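Local atomic coordinates of penicillin binding protein 2X (Streptococcus thermophilus, PDB entry 5U47), a protein that probably acts as a penicillin-binding transpeptidase that cross-links peptidoglycan strands at the division septum and is inactivated by beta-lactams acylating its active-site serine. Residues T185-E190 against E211-K216; N217-L222 against I438-D443; R285-Q290 against T384-V389; T448-K453 against N612-I617; T587-Y592 against N635-E640. The protein carries 1 engineered substitution. All coordinates share one frame; numbering follows the deposited sequence. Where two conformers were deposited one is given.

Contact 1: T185-E190 against E211-K216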
# COMPACT_ATOMS: atom_id res chain seq x y z
N THR A 185 9.89 14.73 1.66
CA THR A 185 10.07 16.14 1.89
C THR A 185 11.50 16.42 2.25
O THR A 185 12.06 15.80 3.17
CB THR A 185 9.16 16.63 3.04
OG1 THR A 185 7.80 16.33 2.72
CG2 THR A 185 9.31 18.15 3.26
N GLY A 186 12.11 17.33 1.54
CA GLY A 186 13.50 17.65 1.82
C GLY A 186 13.59 18.59 3.02
O GLY A 186 12.61 18.82 3.73
N THR A 187 14.78 19.11 3.25
CA THR A 187 14.99 20.07 4.31
C THR A 187 14.85 21.41 3.64
O THR A 187 15.56 21.72 2.67
CB THR A 187 16.37 19.89 4.97
OG1 THR A 187 16.45 18.55 5.47
CG2 THR A 187 16.59 20.91 6.11
N ASP A 188 13.93 22.21 4.14
CA ASP A 188 13.70 23.52 3.57
C ASP A 188 14.91 24.45 3.59
O ASP A 188 15.79 24.34 4.44
CB ASP A 188 12.53 24.19 4.27
CG ASP A 188 11.20 23.54 3.95
OD1 ASP A 188 11.08 22.85 2.89
OD2 ASP A 188 10.26 23.74 4.75
N GLY A 189 14.94 25.33 2.59
CA GLY A 189 15.95 26.35 2.45
C GLY A 189 15.42 27.64 3.05
O GLY A 189 14.36 27.65 3.66
N GLU A 190 16.14 28.73 2.83
CA GLU A 190 15.78 29.99 3.41
C GLU A 190 16.23 31.09 2.45
O GLU A 190 17.27 30.94 1.80
CB GLU A 190 16.50 30.14 4.75
CG GLU A 190 15.78 30.96 5.80
CD GLU A 190 14.64 30.21 6.48
OE1 GLU A 190 13.70 30.87 6.97
OE2 GLU A 190 14.68 28.97 6.54
N GLU A 211 20.57 26.90 1.32
CA GLU A 211 20.11 26.02 0.25
C GLU A 211 19.23 24.91 0.80
O GLU A 211 19.52 24.34 1.85
CB GLU A 211 21.30 25.39 -0.48
CG GLU A 211 22.09 26.32 -1.39
CD GLU A 211 21.29 26.84 -2.57
OE1 GLU A 211 20.35 26.16 -3.03
OE2 GLU A 211 21.63 27.93 -3.07
N ALA A 212 18.15 24.60 0.08
CA ALA A 212 17.29 23.50 0.47
C ALA A 212 18.00 22.17 0.16
O ALA A 212 18.90 22.14 -0.67
CB ALA A 212 15.97 23.58 -0.28
N ILE A 213 17.63 21.10 0.85
CA ILE A 213 18.20 19.76 0.60
C ILE A 213 17.07 18.89 0.04
O ILE A 213 16.05 18.73 0.69
CB ILE A 213 18.77 19.14 1.89
CG1 ILE A 213 19.90 20.01 2.45
CG2 ILE A 213 19.29 17.72 1.63
CD1 ILE A 213 20.31 19.61 3.86
N ASP A 214 17.25 18.35 -1.16
CA ASP A 214 16.21 17.55 -1.82
C ASP A 214 15.69 16.40 -0.97
O ASP A 214 16.42 15.81 -0.19
CB ASP A 214 16.74 16.95 -3.13
CG ASP A 214 17.07 17.99 -4.20
OD1 ASP A 214 16.79 19.20 -4.02
OD2 ASP A 214 17.59 17.57 -5.24
N GLY A 215 14.42 16.06 -1.16
CA GLY A 215 13.83 14.93 -0.49
C GLY A 215 14.41 13.65 -1.08
O GLY A 215 15.07 13.67 -2.11
N LYS A 216 14.18 12.53 -0.40
CA LYS A 216 14.67 11.25 -0.87
C LYS A 216 13.72 10.69 -1.91
O LYS A 216 12.53 11.00 -1.91
CB LYS A 216 14.84 10.30 0.31
CG LYS A 216 15.97 10.74 1.25
CD LYS A 216 16.05 9.90 2.49
CE LYS A 216 17.18 10.35 3.40
NZ LYS A 216 17.24 9.52 4.65
O HOH W 1 18.25 23.09 4.04

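Contact 2: N217-L222 against I438-D443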
# COMPACT_ATOMS: atom_id res chain seq x y z
N ASN A 217 14.25 9.94 -2.85
CA ASN A 217 13.40 9.31 -3.85
C ASN A 217 12.91 7.95 -3.32
O ASN A 217 13.62 7.25 -2.57
CB ASN A 217 14.15 9.13 -5.17
CG ASN A 217 14.52 10.44 -5.83
OD1 ASN A 217 13.85 11.46 -5.67
ND2 ASN A 217 15.60 10.41 -6.57
N ILE A 218 11.69 7.58 -3.72
CA ILE A 218 11.10 6.31 -3.29
C ILE A 218 10.81 5.47 -4.50
O ILE A 218 10.08 5.91 -5.38
CB ILE A 218 9.78 6.54 -2.51
CG1 ILE A 218 10.02 7.38 -1.26
CG2 ILE A 218 9.13 5.21 -2.14
CD1 ILE A 218 10.81 6.69 -0.18
N TYR A 219 11.44 4.30 -4.57
CA TYR A 219 11.16 3.32 -5.59
C TYR A 219 10.16 2.36 -4.99
O TYR A 219 10.48 1.65 -4.04
CB TYR A 219 12.42 2.56 -6.01
CG TYR A 219 13.43 3.41 -6.75
CD1 TYR A 219 14.24 4.30 -6.06
CD2 TYR A 219 13.58 3.33 -8.12
CE1 TYR A 219 15.18 5.10 -6.73
CE2 TYR A 219 14.51 4.13 -8.80
CZ TYR A 219 15.30 5.00 -8.09
OH TYR A 219 16.21 5.78 -8.74
N THR A 220 8.95 2.34 -5.52
CA THR A 220 7.96 1.41 -5.06
C THR A 220 8.22 0.04 -5.67
O THR A 220 9.07 -0.12 -6.57
CB THR A 220 6.53 1.86 -5.40
OG1 THR A 220 6.34 1.86 -6.82
CG2 THR A 220 6.26 3.23 -4.84
N THR A 221 7.49 -0.96 -5.18
CA THR A 221 7.59 -2.32 -5.69
C THR A 221 6.77 -2.52 -6.95
O THR A 221 6.87 -3.57 -7.60
CB THR A 221 7.07 -3.33 -4.63
OG1 THR A 221 5.78 -2.92 -4.20
CG2 THR A 221 8.00 -3.36 -3.45
N LEU A 222 5.94 -1.53 -7.30
CA LEU A 222 5.08 -1.64 -8.48
C LEU A 222 5.85 -1.80 -9.80
O LEU A 222 6.95 -1.32 -9.94
CB LEU A 222 4.16 -0.43 -8.63
CG LEU A 222 3.17 -0.02 -7.55
CD1 LEU A 222 2.40 1.20 -8.03
CD2 LEU A 222 2.21 -1.13 -7.17
N ILE A 438 7.55 -0.68 -0.71
CA ILE A 438 8.78 0.11 -0.92
C ILE A 438 9.93 -0.82 -1.26
O ILE A 438 10.25 -1.74 -0.49
CB ILE A 438 9.23 0.89 0.34
CG1 ILE A 438 8.10 1.79 0.83
CG2 ILE A 438 10.49 1.72 0.05
CD1 ILE A 438 8.34 2.38 2.20
N LYS A 439 10.57 -0.55 -2.39
CA LYS A 439 11.70 -1.34 -2.85
C LYS A 439 13.01 -0.69 -2.41
O LYS A 439 13.94 -1.37 -2.03
CB LYS A 439 11.70 -1.40 -4.39
CG LYS A 439 12.81 -2.24 -5.04
CD LYS A 439 12.56 -3.74 -4.88
CE LYS A 439 13.00 -4.32 -3.54
NZ LYS A 439 12.15 -5.47 -3.08
N GLN A 440 13.08 0.62 -2.55
CA GLN A 440 14.31 1.34 -2.21
C GLN A 440 14.01 2.78 -1.89
O GLN A 440 13.15 3.38 -2.51
CB GLN A 440 15.30 1.26 -3.40
CG GLN A 440 16.63 1.93 -3.19
CD GLN A 440 17.54 1.84 -4.42
OE1 GLN A 440 17.52 2.73 -5.24
NE2 GLN A 440 18.30 0.73 -4.56
N VAL A 441 14.76 3.32 -0.93
CA VAL A 441 14.71 4.72 -0.54
C VAL A 441 16.11 5.23 -0.90
O VAL A 441 17.11 4.67 -0.43
CB VAL A 441 14.48 4.89 0.97
CG1 VAL A 441 14.47 6.36 1.37
CG2 VAL A 441 13.19 4.19 1.39
N ALA A 442 16.18 6.27 -1.73
CA ALA A 442 17.46 6.75 -2.24
C ALA A 442 17.72 8.20 -1.94
O ALA A 442 16.83 9.07 -2.10
CB ALA A 442 17.54 6.53 -3.75
N ASP A 443 18.94 8.47 -1.48
CA ASP A 443 19.39 9.82 -1.24
C ASP A 443 20.33 10.11 -2.41
O ASP A 443 21.49 9.69 -2.41
CB ASP A 443 20.10 9.97 0.11
CG ASP A 443 20.58 11.41 0.36
OD1 ASP A 443 20.99 12.08 -0.60
OD2 ASP A 443 20.56 11.88 1.52

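Contact 3: R285-Q290 against T384-V389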
# COMPACT_ATOMS: atom_id res chain seq x y z
N ARG A 285 -9.16 0.85 -0.51
CA ARG A 285 -9.51 -0.56 -0.42
C ARG A 285 -8.39 -1.51 -0.08
O ARG A 285 -8.66 -2.66 0.20
CB ARG A 285 -10.15 -1.06 -1.71
CG ARG A 285 -11.24 -0.17 -2.23
CD ARG A 285 -12.45 -1.00 -2.63
NE ARG A 285 -13.29 -1.17 -1.46
CZ ARG A 285 -14.14 -0.25 -1.01
NH1 ARG A 285 -14.26 0.92 -1.62
NH2 ARG A 285 -14.86 -0.51 0.06
N LEU A 286 -7.14 -1.04 -0.14
CA LEU A 286 -6.03 -1.91 0.22
C LEU A 286 -5.88 -2.02 1.73
O LEU A 286 -5.66 -3.11 2.25
CB LEU A 286 -4.72 -1.41 -0.40
CG LEU A 286 -3.47 -2.23 -0.10
CD1 LEU A 286 -3.62 -3.70 -0.53
CD2 LEU A 286 -2.27 -1.61 -0.76
N TYR A 287 -5.99 -0.91 2.45
CA TYR A 287 -5.72 -0.94 3.89
C TYR A 287 -6.66 -0.22 4.84
O TYR A 287 -6.46 -0.29 6.06
CB TYR A 287 -4.27 -0.45 4.14
CG TYR A 287 -4.01 0.92 3.60
CD1 TYR A 287 -4.34 2.05 4.32
CD2 TYR A 287 -3.47 1.08 2.33
CE1 TYR A 287 -4.12 3.33 3.81
CE2 TYR A 287 -3.24 2.33 1.81
CZ TYR A 287 -3.57 3.46 2.57
OH TYR A 287 -3.38 4.70 2.04
N GLU A 288 -7.67 0.48 4.33
CA GLU A 288 -8.62 1.19 5.19
C GLU A 288 -9.94 0.47 5.32
O GLU A 288 -10.44 0.29 6.43
CB GLU A 288 -8.88 2.61 4.67
CG GLU A 288 -7.68 3.52 4.77
CD GLU A 288 -7.98 4.93 4.35
OE1 GLU A 288 -8.99 5.14 3.63
OE2 GLU A 288 -7.19 5.84 4.73
N ALA A 289 -10.51 0.07 4.19
CA ALA A 289 -11.80 -0.62 4.18
C ALA A 289 -11.78 -1.91 5.02
O ALA A 289 -10.86 -2.70 4.89
CB ALA A 289 -12.21 -0.97 2.75
N GLN A 290 -12.77 -2.08 5.89
CA GLN A 290 -12.93 -3.31 6.68
C GLN A 290 -14.15 -4.03 6.13
O GLN A 290 -15.17 -3.41 5.92
CB GLN A 290 -13.16 -3.02 8.16
CG GLN A 290 -11.92 -2.44 8.83
CD GLN A 290 -12.08 -2.23 10.31
OE1 GLN A 290 -11.10 -2.19 11.04
NE2 GLN A 290 -13.32 -2.10 10.77
N THR A 384 -1.25 -4.69 9.74
CA THR A 384 0.04 -5.10 9.20
C THR A 384 1.16 -4.10 9.57
O THR A 384 2.32 -4.49 9.74
CB THR A 384 -0.01 -5.27 7.66
OG1 THR A 384 -0.14 -3.99 7.01
CG2 THR A 384 -1.16 -6.19 7.25
N ARG A 385 0.79 -2.83 9.71
CA ARG A 385 1.76 -1.75 9.97
C ARG A 385 2.81 -1.77 8.86
O ARG A 385 3.99 -1.55 9.11
CB ARG A 385 2.39 -1.88 11.34
CG ARG A 385 1.37 -2.14 12.43
CD ARG A 385 1.98 -1.98 13.79
NE ARG A 385 1.01 -2.27 14.85
CZ ARG A 385 0.96 -3.38 15.58
NH1 ARG A 385 1.85 -4.37 15.44
NH2 ARG A 385 0.01 -3.49 16.50
N PHE A 386 2.35 -1.98 7.62
CA PHE A 386 3.25 -2.13 6.50
C PHE A 386 3.85 -0.84 5.94
O PHE A 386 4.72 -0.92 5.08
CB PHE A 386 2.65 -3.04 5.39
CG PHE A 386 1.65 -2.40 4.49
CD1 PHE A 386 0.66 -1.55 4.95
CD2 PHE A 386 1.60 -2.79 3.13
CE1 PHE A 386 -0.29 -1.05 4.10
CE2 PHE A 386 0.65 -2.28 2.27
CZ PHE A 386 -0.29 -1.39 2.76
N GLY A 387 3.41 0.30 6.44
CA GLY A 387 3.99 1.57 6.07
C GLY A 387 3.02 2.69 5.78
O GLY A 387 3.41 3.84 5.75
N MET A 388 1.75 2.36 5.57
CA MET A 388 0.78 3.39 5.26
C MET A 388 0.15 3.95 6.52
O MET A 388 0.02 3.24 7.52
CB MET A 388 -0.35 2.84 4.40
CG MET A 388 0.05 2.41 3.01
SD MET A 388 0.53 3.79 1.93
CE MET A 388 0.69 2.93 0.37
N VAL A 389 -0.21 5.23 6.50
CA VAL A 389 -0.91 5.83 7.64
C VAL A 389 -2.41 5.65 7.38
O VAL A 389 -2.85 5.62 6.23
CB VAL A 389 -0.55 7.30 7.88
CG1 VAL A 389 0.95 7.43 8.14
CG2 VAL A 389 -0.98 8.18 6.71
O HOH W 2 -2.09 6.41 3.69

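Contact 4: T448-K453 against N612-I617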
# COMPACT_ATOMS: atom_id res chain seq x y z
N THR A 448 23.57 7.44 -1.67
CA THR A 448 23.34 6.27 -0.84
C THR A 448 21.91 5.77 -0.97
O THR A 448 21.00 6.51 -1.34
CB THR A 448 23.67 6.55 0.64
OG1 THR A 448 22.85 7.61 1.12
CG2 THR A 448 25.11 6.92 0.82
N VAL A 449 21.72 4.50 -0.64
CA VAL A 449 20.41 3.87 -0.71
C VAL A 449 20.19 2.91 0.43
O VAL A 449 21.15 2.49 1.10
CB VAL A 449 20.26 3.03 -2.00
CG1 VAL A 449 20.48 3.89 -3.24
CG2 VAL A 449 21.22 1.82 -2.00
N ARG A 450 18.92 2.58 0.64
CA ARG A 450 18.47 1.52 1.55
C ARG A 450 17.52 0.70 0.68
O ARG A 450 16.54 1.25 0.17
CB ARG A 450 17.76 2.06 2.78
CG ARG A 450 18.74 2.67 3.75
CD ARG A 450 18.06 3.38 4.91
NE ARG A 450 17.48 2.47 5.90
CZ ARG A 450 18.15 1.85 6.88
NH1 ARG A 450 19.47 1.96 7.00
NH2 ARG A 450 17.51 1.07 7.74
N THR A 451 17.85 -0.57 0.50
CA THR A 451 17.10 -1.47 -0.38
C THR A 451 16.44 -2.61 0.39
O THR A 451 17.07 -3.25 1.25
CB THR A 451 18.05 -1.98 -1.48
OG1 THR A 451 18.67 -0.85 -2.11
CG2 THR A 451 17.28 -2.79 -2.54
N ALA A 452 15.17 -2.87 0.09
CA ALA A 452 14.36 -3.86 0.80
C ALA A 452 14.62 -5.31 0.42
O ALA A 452 15.06 -5.61 -0.68
CB ALA A 452 12.87 -3.56 0.63
N LYS A 453 14.38 -6.18 1.40
CA LYS A 453 14.40 -7.63 1.24
C LYS A 453 13.16 -8.12 2.00
O LYS A 453 12.60 -7.40 2.85
CB LYS A 453 15.67 -8.28 1.80
CG LYS A 453 16.96 -7.95 1.04
CD LYS A 453 18.15 -8.57 1.76
CE LYS A 453 19.49 -8.21 1.12
NZ LYS A 453 19.68 -8.87 -0.20
N ASN A 612 11.37 3.05 6.65
CA ASN A 612 12.81 3.17 6.61
C ASN A 612 13.49 1.81 6.42
O ASN A 612 14.70 1.69 6.62
CB ASN A 612 13.31 3.92 7.85
CG ASN A 612 12.86 5.38 7.84
OD1 ASN A 612 13.53 6.23 7.22
ND2 ASN A 612 11.71 5.66 8.47
N LEU A 613 12.71 0.82 6.02
CA LEU A 613 13.17 -0.51 5.70
C LEU A 613 13.72 -1.35 6.87
O LEU A 613 14.43 -2.33 6.66
CB LEU A 613 14.12 -0.47 4.50
CG LEU A 613 13.55 0.25 3.26
CD1 LEU A 613 14.44 -0.01 2.08
CD2 LEU A 613 12.14 -0.24 2.93
N VAL A 614 13.33 -1.00 8.07
CA VAL A 614 13.66 -1.79 9.24
C VAL A 614 12.54 -2.83 9.38
O VAL A 614 11.42 -2.60 8.85
CB VAL A 614 13.76 -0.89 10.47
CG1 VAL A 614 14.00 -1.69 11.74
CG2 VAL A 614 14.87 0.12 10.25
N HIS A 615 12.84 -3.98 9.99
CA HIS A 615 11.85 -5.06 10.16
C HIS A 615 11.58 -5.23 11.66
O HIS A 615 12.22 -6.05 12.32
CB HIS A 615 12.34 -6.40 9.58
CG HIS A 615 12.50 -6.41 8.09
ND1 HIS A 615 13.07 -7.46 7.41
CD2 HIS A 615 12.21 -5.47 7.15
CE1 HIS A 615 13.07 -7.20 6.12
NE2 HIS A 615 12.55 -6.00 5.93
N PRO A 616 10.64 -4.43 12.20
CA PRO A 616 10.36 -4.49 13.61
C PRO A 616 9.45 -5.65 13.98
O PRO A 616 8.64 -6.09 13.17
CB PRO A 616 9.64 -3.18 13.86
CG PRO A 616 8.89 -2.92 12.61
CD PRO A 616 9.77 -3.46 11.51
N ILE A 617 9.61 -6.14 15.20
CA ILE A 617 8.74 -7.17 15.77
C ILE A 617 8.19 -6.55 17.06
O ILE A 617 8.96 -6.23 17.98
CB ILE A 617 9.51 -8.45 16.15
CG1 ILE A 617 10.16 -9.07 14.91
CG2 ILE A 617 8.56 -9.42 16.82
CD1 ILE A 617 11.17 -10.15 15.23

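Contact 5: T587-Y592 against N635-E640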
# COMPACT_ATOMS: atom_id res chain seq x y z
N THR A 587 26.39 0.08 -3.89
CA THR A 587 26.11 1.45 -3.48
C THR A 587 26.12 1.49 -1.96
O THR A 587 25.54 0.63 -1.30
CB THR A 587 24.72 1.97 -3.99
OG1 THR A 587 24.60 1.77 -5.40
CG2 THR A 587 24.56 3.47 -3.69
N GLU A 588 26.79 2.50 -1.41
CA GLU A 588 26.86 2.70 0.03
C GLU A 588 25.45 2.76 0.60
O GLU A 588 24.53 3.28 -0.05
CB GLU A 588 27.62 3.99 0.31
CG GLU A 588 27.75 4.39 1.78
CD GLU A 588 28.53 5.69 1.96
OE1 GLU A 588 29.03 6.25 0.96
OE2 GLU A 588 28.64 6.17 3.11
N GLU A 589 25.27 2.22 1.80
CA GLU A 589 23.96 2.20 2.44
C GLU A 589 23.73 3.43 3.33
O GLU A 589 24.59 3.81 4.10
CB GLU A 589 23.74 0.89 3.23
CG GLU A 589 22.30 0.73 3.72
CD GLU A 589 22.06 -0.58 4.42
OE1 GLU A 589 22.12 -0.56 5.66
OE2 GLU A 589 21.86 -1.64 3.76
N THR A 590 22.55 4.04 3.22
CA THR A 590 22.20 5.22 4.02
C THR A 590 22.04 4.80 5.47
O THR A 590 21.43 3.76 5.76
CB THR A 590 20.85 5.86 3.56
OG1 THR A 590 20.81 5.99 2.14
CG2 THR A 590 20.66 7.23 4.21
N SER A 591 22.59 5.58 6.39
CA SER A 591 22.48 5.27 7.81
C SER A 591 21.08 5.65 8.32
O SER A 591 20.42 6.56 7.77
CB SER A 591 23.58 6.00 8.60
OG SER A 591 23.36 7.40 8.58
N TYR A 592 20.62 4.94 9.36
CA TYR A 592 19.33 5.23 10.00
C TYR A 592 19.38 4.85 11.47
O TYR A 592 20.00 3.86 11.83
CB TYR A 592 18.16 4.44 9.34
CG TYR A 592 16.83 4.67 10.04
CD1 TYR A 592 16.12 5.87 9.87
CD2 TYR A 592 16.30 3.71 10.90
CE1 TYR A 592 14.92 6.09 10.53
CE2 TYR A 592 15.09 3.92 11.56
CZ TYR A 592 14.40 5.10 11.36
OH TYR A 592 13.19 5.31 12.02
N ASN A 635 22.94 2.56 14.75
CA ASN A 635 22.60 2.48 13.34
C ASN A 635 21.88 1.18 13.07
O ASN A 635 22.29 0.14 13.58
CB ASN A 635 23.83 2.55 12.45
CG ASN A 635 23.44 2.60 10.98
OD1 ASN A 635 22.88 3.59 10.53
ND2 ASN A 635 23.72 1.53 10.24
N ILE A 636 20.78 1.26 12.31
CA ILE A 636 19.99 0.10 11.96
C ILE A 636 20.10 -0.07 10.43
O ILE A 636 19.70 0.82 9.67
CB ILE A 636 18.52 0.27 12.35
CG1 ILE A 636 18.39 0.60 13.83
CG2 ILE A 636 17.73 -1.00 12.09
CD1 ILE A 636 16.96 0.87 14.22
N LYS A 637 20.65 -1.20 10.00
CA LYS A 637 20.83 -1.47 8.58
C LYS A 637 19.49 -1.74 7.93
O LYS A 637 18.52 -2.06 8.61
CB LYS A 637 21.75 -2.67 8.38
CG LYS A 637 23.17 -2.44 8.90
CD LYS A 637 24.08 -3.64 8.72
CE LYS A 637 25.47 -3.27 9.20
NZ LYS A 637 26.45 -4.39 9.07
N ALA A 638 19.44 -1.60 6.62
CA ALA A 638 18.24 -1.95 5.89
C ALA A 638 17.94 -3.43 6.17
O ALA A 638 18.84 -4.27 6.18
CB ALA A 638 18.42 -1.72 4.40
N ASN A 639 16.67 -3.71 6.43
CA ASN A 639 16.16 -5.06 6.69
C ASN A 639 16.56 -5.65 8.02
O ASN A 639 16.28 -6.81 8.27
CB ASN A 639 16.54 -5.99 5.54
CG ASN A 639 16.17 -5.38 4.21
OD1 ASN A 639 15.01 -5.01 4.01
ND2 ASN A 639 17.16 -5.22 3.31
N GLU A 640 17.21 -4.87 8.89
CA GLU A 640 17.58 -5.38 10.17
C GLU A 640 16.31 -5.61 11.03
O GLU A 640 15.40 -4.81 11.05
CB GLU A 640 18.57 -4.44 10.86
CG GLU A 640 18.99 -4.89 12.25
CD GLU A 640 20.13 -4.06 12.82
OE1 GLU A 640 20.81 -3.35 12.04
OE2 GLU A 640 20.35 -4.14 14.03
O HOH W 3 21.33 -4.10 4.94
O HOH W 4 22.88 1.37 7.25

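Contact 1: T185-E190 against E211-K216
Thr187 and Ile213 form a lone antiparallel bridge of the hydrogen-bonded type. Ile213 N donates to Thr187 O at 2.8 Å and nearly straight (167°), whereas the return bond from Thr187 N to Ile213 O, at 2.9 Å, is more bent (139°). The Ile213 side chain can be followed outward. Its CB stands 4.0 Å from Thr187 CB, CG1 then leads off on the side of the backbone N (chi1 -61°), and an extended chi2 sends CD1 on to a point 4.1 Å from the same Thr187 CB, so both ends of the isoleucine branch pack on that one carbon. Where side chains are lacking the backbones close in: Gly186 CA makes a CA-H...O contact of 3.0 Å with Ile213 O. Further along, Ala212 CB touches Gly189 N at 3.5 Å. The bridge prolongs the antiparallel pairing of strands 189-192 and 207-210 past its end. Thr185 leaves helix 181-184 here, its OG1 hydrogen-bonded to Asn181 O, while on the facing segment the backbones of Gly215 and Lys216 hydrogen-bond to those of Lys31 and Leu183, respectively, as the chain runs into strand 217-220.

Contact 2: N217-L222 against I438-D443
The Tyr219 ring and the Gln440 amide stand side by side, pointing the same way from neighbouring strands, with their planes 76° apart. Gln440 OE1 approaches the ring obliquely, 3.6 Å from Tyr219 CE1. At the ring edge lie Gln440 O, in the plane, and Ala442 CB, 4.1 Å from Tyr219 CE1; Tyr36 stacks with the same ring. An extended chain, with CG of Gln440 opposite its own backbone N (chi1 -178°), carries the amide out beside the ring, where NE2 bonds to Thr451 OG1 and Ser584 OG and so fixes the amide's rotation. Beneath these groups, strands 217-220 and 438-443 pair antiparallel, their axes 4.5 Å apart at closest, and the ladder is broken by a classic beta bulge. Lys439 and Gln440 both face Tyr219, whose O accepts from Lys439 N at 2.8 Å and from Gln440 N at 3.2 Å, the latter on a lone pair. Past the bulge the regular ladder resumes, Tyr219 N reaching Gln440 O and Asn217 exchanging two bonds with Ala442. The other face of the sheet carries Ile218 and Val441 alongside each other, Ile218 CD1 lying 3.8 Å from Val441 CG2; Leu183 and Leu184 of helix 181-184 pack on Ile218. Beside the bulge, Lys439 CB sits 3.3 Å from Tyr219 O, yet the side chain bends away at three successive torsions, and NZ ends in a salt bridge with Glu257 OE2.

Contact 3: R285-Q290 against T384-V389
Met388 lies across one face of the Tyr287 ring at about a right angle to the tyrosine side chain, a Met-aromatic contact between two loops of the transpeptidase domain. The evidence that carbon rather than sulfur covers the ring centre is direct: Met388 CB is 3.7 Å from the Tyr287 ring centroid and only 10° off its normal, a CH-pi geometry, while SD sits obliquely at 4.7 Å and 42°. Between them CG packs 3.5 Å from Tyr287 CE2, and a bend at chi2 carries SD toward the hydroxyl end, 4.0 Å from Tyr287 OH. Phe386 also crosses Tyr287 at roughly a right angle, its CE1 4.0 Å from Tyr287 CB. In Tyr287 CG takes the position between backbone N and carbonyl carbon (chi1 57°), which turns the ring toward the second loop. All four of these main side chains, Leu286 included, are buried; helix 416-427 packs on Leu286 and Phe386, and helix 175-179 touches Met388, so the two loops meet in the interior between helices. A water 2.7 Å from Tyr287 OH donates to Val389 O and so bridges the two loops. At the other end, Leu286 CD2 abuts the edge of the Phe386 ring, 4.0 Å from CZ.

Contact 4: T448-K453 against N612-I617
A Schellman motif ends helix 602-611 of the first PASTA domain, and its C-prime residue, Leu613, is what touches Ala452 and the backbone of Arg450. The motif is documented by the bonds Val614 N to Leu609 O and Leu613 N to Arg610 O, with Leu613 at positive phi (67°). Leu613 CD1 comes as close as 3.1 Å to Arg450 O, and its CD2 rests 4.1 Å from Ala452 CB. Arg450 grips the helix end side-on: NE at 3.0 Å and NH2 at 3.1 Å both donate to the single atom Asn612 O, which lies in the guanidinium plane. A bend at chi3 (74°) swings the guanidinium round to that carbonyl. Its positive charge there probably suits the negative end of the helix dipole. The remaining nitrogen, NH1, donates to Thr590 O and Ile636 O, so bonds from all three nitrogens fix its orientation, while Val614 CG2 packs at its edge, 3.8 Å from NH2. Lys453 O lies near the plane of the His615 ring, 3.3 Å from CE1; this oxygen accepts from Gln436 NE2. The end of strand 448-451 and the residues just after it thus meet the helix-to-strand turn typical of a PASTA domain, a short helix packed on a small sheet.

Contact 5: T587-Y592 against N635-E640
Residues 589-592 and 635-638 run 123° apart, and one direct backbone bond joins them: Ile636 N to Tyr592 O, 2.8 Å. Asn635 adds a side-chain bond in the opposite sense, its OD1 accepting from Tyr592 N at 2.9 Å, with the donor tilted 25° from the amide's carbonyl plane. Because the first torsion of Asn635 is trans, the amide is brought over the Ser591-Tyr592 link, where OD1 also lies 3.2 Å from Ser591 CB. ND2 of the same amide donates to a water that in turn donates to Glu589 OE1 and Thr590 O. The Tyr592 ring turns an edge to the isoleucine, CD2 lying 4.3 Å from Ile636 CB. Through these bonds the chain leading to helix 602-611 is tied to the loop before strand 641-646, a helix and a strand of the first PASTA fold. That loop ends in a type II beta turn from Lys637 to Glu640, closed by Glu640 N to Lys637 O and braced by Lys637 N donating to Glu640 OE1 at 3.0 Å. Glu589, fully extended, reaches the turn from outside: Ala638 N meets its OE1 at 3.0 Å, from well above the carboxylate plane (56°). Glu589 OE2 packs 3.5 Å from Ala638 CB and shares a second water with Ala638 O.

In the fold
Contact 4 touches both contact 2 and contact 5. Contact 2 reaches it, 10 Å away between centres, through the pairing of strands 438-443 and 448-451, with Asp443 N 2.8 Å from Thr448 O. Contacts 4 and 5, 7 Å apart between centres, alternate along the chain and together dock the first PASTA domain; Thr448 OG1 and Thr590 OG1 approach to 2.8 Å. Contact 1 adjoins contact 2 where Lys216 CB lies 3.4 Å from Ala442 O, and contact 5 where Lys216 NZ lies 4.1 Å from Thr590 CG2. Contact 3 stands apart, its nearest atoms about 6 Å from contacts 2 and 4. Its segment 285-290 leads toward Ser295 of an SxxK pattern, probably the nucleophile.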